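Local atomic coordinates of Cas13d (PDB entry 6IV9), a protein that binds a CRISPR RNA and, as an RNA-guided nuclease with two HEPN domains, processes that guide RNA and cleaves target RNA. Residues Asn68-Thr73 / Ser132-Arg137. The protein carries 2 engineered substitutions. Residues are numbered along the deposited sequence; the frame is centred on the assembly and turned at random.
Sequences NKMYIT and SNPTHR. With MG (magnesium ion), chain C; nucleotides of chain B.
An Asx turn inside a type I beta turn, N133 to H136, packs on M70 of strand 69-75, joining the four-stranded antiparallel sheet to the loop that meets the bound RNA. Of residues 68-73, only M70 touches the turn, and no hydrogen bond crosses. Its SD lies 3.5 Å from N133 OD1 and 3.9 Å from P134 CD, with T135 CG2 also alongside; a bend at chi3 (-71°) swings CE beside the N133 amide. That amide is turned toward M70 because N133 carries CG anti to its backbone N (chi1 175°). On the turn side, OD1 takes two bonds from the same face of its plane: T135 N donates at 3.0 Å and T135 OG1, well above the plane, at 2.8 Å. ND2 bonds N111 O, so both ends of the amide are held. An alanine here takes away OD1 and ND2, which would probably leave T135 N, T135 OG1 and N111 O without their partner and open a gap beside M70 SD. Beyond the turn, R137 NH1 reaches P134 O in the carbonyl plane, while R137 O binds the magnesium ion together with E140 O and four waters, one of which donates to T135 O. H136 turns a ring edge to the RNA: NE2 donates to OP1 of U7 of chain B at 2.8 Å, with an N-H...O angle of 161°.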
# COMPACT_ATOMS: atom_id res chain seq x y z
N ASN A 68 26.36 -1.04 -29.14
CA ASN A 68 27.84 -1.05 -29.25
C ASN A 68 28.55 -0.82 -27.91
O ASN A 68 29.71 -1.13 -27.83
CB ASN A 68 28.29 -0.10 -30.36
CG ASN A 68 27.73 -0.49 -31.71
OD1 ASN A 68 26.93 0.23 -32.29
ND2 ASN A 68 28.13 -1.64 -32.21
N LYS A 69 27.84 -0.36 -26.89
CA LYS A 69 28.53 0.01 -25.63
C LYS A 69 27.78 -0.47 -24.39
O LYS A 69 26.63 -0.81 -24.51
CB LYS A 69 28.50 1.53 -25.51
CG LYS A 69 29.13 2.29 -26.65
CD LYS A 69 30.54 1.90 -26.89
CE LYS A 69 31.19 2.73 -27.97
NZ LYS A 69 32.63 2.42 -28.11
N MET A 70 28.49 -0.49 -23.27
CA MET A 70 27.93 -0.79 -21.94
C MET A 70 28.28 0.40 -21.06
O MET A 70 29.36 0.95 -21.24
CB MET A 70 28.53 -2.04 -21.30
CG MET A 70 28.09 -3.31 -21.93
SD MET A 70 28.72 -4.72 -21.05
CE MET A 70 30.46 -4.66 -21.43
N TYR A 71 27.37 0.80 -20.20
CA TYR A 71 27.63 1.90 -19.25
C TYR A 71 27.47 1.32 -17.86
O TYR A 71 26.42 0.83 -17.56
CB TYR A 71 26.69 3.07 -19.51
CG TYR A 71 26.76 3.57 -20.93
CD1 TYR A 71 25.98 3.01 -21.91
CD2 TYR A 71 27.65 4.56 -21.28
CE1 TYR A 71 26.06 3.45 -23.22
CE2 TYR A 71 27.75 5.01 -22.57
CZ TYR A 71 26.95 4.45 -23.55
OH TYR A 71 27.06 4.89 -24.83
N ILE A 72 28.51 1.44 -17.06
CA ILE A 72 28.52 0.91 -15.68
C ILE A 72 28.26 2.07 -14.72
O ILE A 72 28.91 3.07 -14.82
CB ILE A 72 29.88 0.26 -15.42
CG1 ILE A 72 30.09 -0.92 -16.36
CG2 ILE A 72 30.03 -0.13 -13.97
CD1 ILE A 72 31.31 -1.72 -16.10
N THR A 73 27.30 1.89 -13.81
CA THR A 73 27.01 2.95 -12.84
C THR A 73 27.24 2.42 -11.43
O THR A 73 27.21 1.23 -11.22
CB THR A 73 25.57 3.47 -12.94
OG1 THR A 73 24.69 2.43 -12.55
CG2 THR A 73 25.20 3.99 -14.31
N SER A 132 29.16 -11.44 -14.48
CA SER A 132 28.99 -11.82 -15.90
C SER A 132 28.95 -10.58 -16.77
O SER A 132 28.38 -9.60 -16.36
CB SER A 132 27.73 -12.56 -16.13
OG SER A 132 27.58 -13.59 -15.21
N ASN A 133 29.57 -10.65 -17.94
CA ASN A 133 29.40 -9.56 -18.91
C ASN A 133 27.96 -9.78 -19.39
O ASN A 133 27.69 -10.83 -19.91
CB ASN A 133 30.42 -9.68 -20.02
CG ASN A 133 30.24 -8.67 -21.13
OD1 ASN A 133 29.16 -8.18 -21.33
ND2 ASN A 133 31.31 -8.39 -21.84
N PRO A 134 27.04 -8.81 -19.26
CA PRO A 134 25.64 -9.02 -19.60
C PRO A 134 25.36 -9.30 -21.08
O PRO A 134 24.32 -9.77 -21.38
CB PRO A 134 24.92 -7.76 -19.13
CG PRO A 134 25.99 -6.74 -18.98
CD PRO A 134 27.28 -7.49 -18.77
N THR A 135 26.31 -9.00 -21.95
CA THR A 135 26.14 -9.24 -23.40
C THR A 135 26.43 -10.70 -23.76
O THR A 135 26.21 -11.07 -24.89
CB THR A 135 27.03 -8.30 -24.22
OG1 THR A 135 28.39 -8.63 -23.95
CG2 THR A 135 26.80 -6.85 -23.93
N HIS A 136 26.90 -11.49 -22.81
CA HIS A 136 27.27 -12.90 -23.09
C HIS A 136 26.13 -13.85 -22.74
O HIS A 136 25.94 -14.15 -21.57
CB HIS A 136 28.53 -13.24 -22.30
CG HIS A 136 29.00 -14.64 -22.50
ND1 HIS A 136 29.48 -15.07 -23.69
CD2 HIS A 136 29.07 -15.68 -21.67
CE1 HIS A 136 29.82 -16.33 -23.58
NE2 HIS A 136 29.58 -16.72 -22.37
N ARG A 137 25.36 -14.27 -23.75
CA ARG A 137 24.23 -15.21 -23.57
C ARG A 137 24.17 -16.17 -24.76
O ARG A 137 24.12 -15.71 -25.88
CB ARG A 137 22.93 -14.44 -23.40
CG ARG A 137 22.98 -13.38 -22.30
CD ARG A 137 21.72 -12.57 -22.16
NE ARG A 137 21.15 -12.15 -23.41
CZ ARG A 137 21.58 -11.14 -24.14
NH1 ARG A 137 22.58 -10.39 -23.72
NH2 ARG A 137 20.99 -10.85 -25.28
MG MG C . 24.92 -14.22 -27.54
P G B 6 23.61 -18.45 -20.32
OP1 G B 6 24.05 -18.48 -21.71
OP2 G B 6 23.20 -19.65 -19.68
O5' G B 6 24.75 -17.93 -19.38
C5' G B 6 25.58 -16.81 -19.72
C4' G B 6 26.64 -16.58 -18.69
O4' G B 6 26.02 -16.31 -17.40
C3' G B 6 27.55 -17.80 -18.39
O3' G B 6 28.63 -17.85 -19.31
C2' G B 6 28.07 -17.47 -17.00
O2' G B 6 29.08 -16.47 -17.03
C1' G B 6 26.79 -16.93 -16.36
N9 G B 6 25.96 -17.94 -15.72
C8 G B 6 24.85 -18.56 -16.22
N7 G B 6 24.30 -19.38 -15.38
C5 G B 6 25.10 -19.31 -14.26
C6 G B 6 25.04 -20.02 -13.04
O6 G B 6 24.18 -20.80 -12.66
N1 G B 6 26.09 -19.68 -12.20
C2 G B 6 27.13 -18.87 -12.53
N2 G B 6 28.07 -18.70 -11.60
N3 G B 6 27.19 -18.18 -13.66
C4 G B 6 26.15 -18.44 -14.46
P U B 7 29.22 -19.28 -19.75
OP1 U B 7 30.16 -19.02 -20.86
OP2 U B 7 28.15 -20.19 -19.90
O5' U B 7 29.86 -19.84 -18.43
C5' U B 7 30.99 -19.18 -17.95
C4' U B 7 31.39 -19.73 -16.61
O4' U B 7 30.36 -19.42 -15.66
C3' U B 7 31.56 -21.23 -16.49
O3' U B 7 32.82 -21.64 -16.96
C2' U B 7 31.49 -21.39 -14.98
O2' U B 7 32.63 -20.86 -14.34
C1' U B 7 30.34 -20.44 -14.68
N1 U B 7 29.04 -21.10 -14.77
C2 U B 7 28.65 -21.78 -13.66
O2 U B 7 29.35 -21.88 -12.66
N3 U B 7 27.43 -22.38 -13.76
C4 U B 7 26.57 -22.34 -14.83
O4 U B 7 25.49 -22.93 -14.75
C5 U B 7 27.07 -21.65 -15.97
C6 U B 7 28.28 -21.10 -15.92
O HOH W 1 24.09 -12.28 -26.33
O HOH W 2 26.90 -14.28 -26.36
O HOH W 3 26.00 -12.81 -29.22
O HOH W 4 25.09 -16.14 -29.04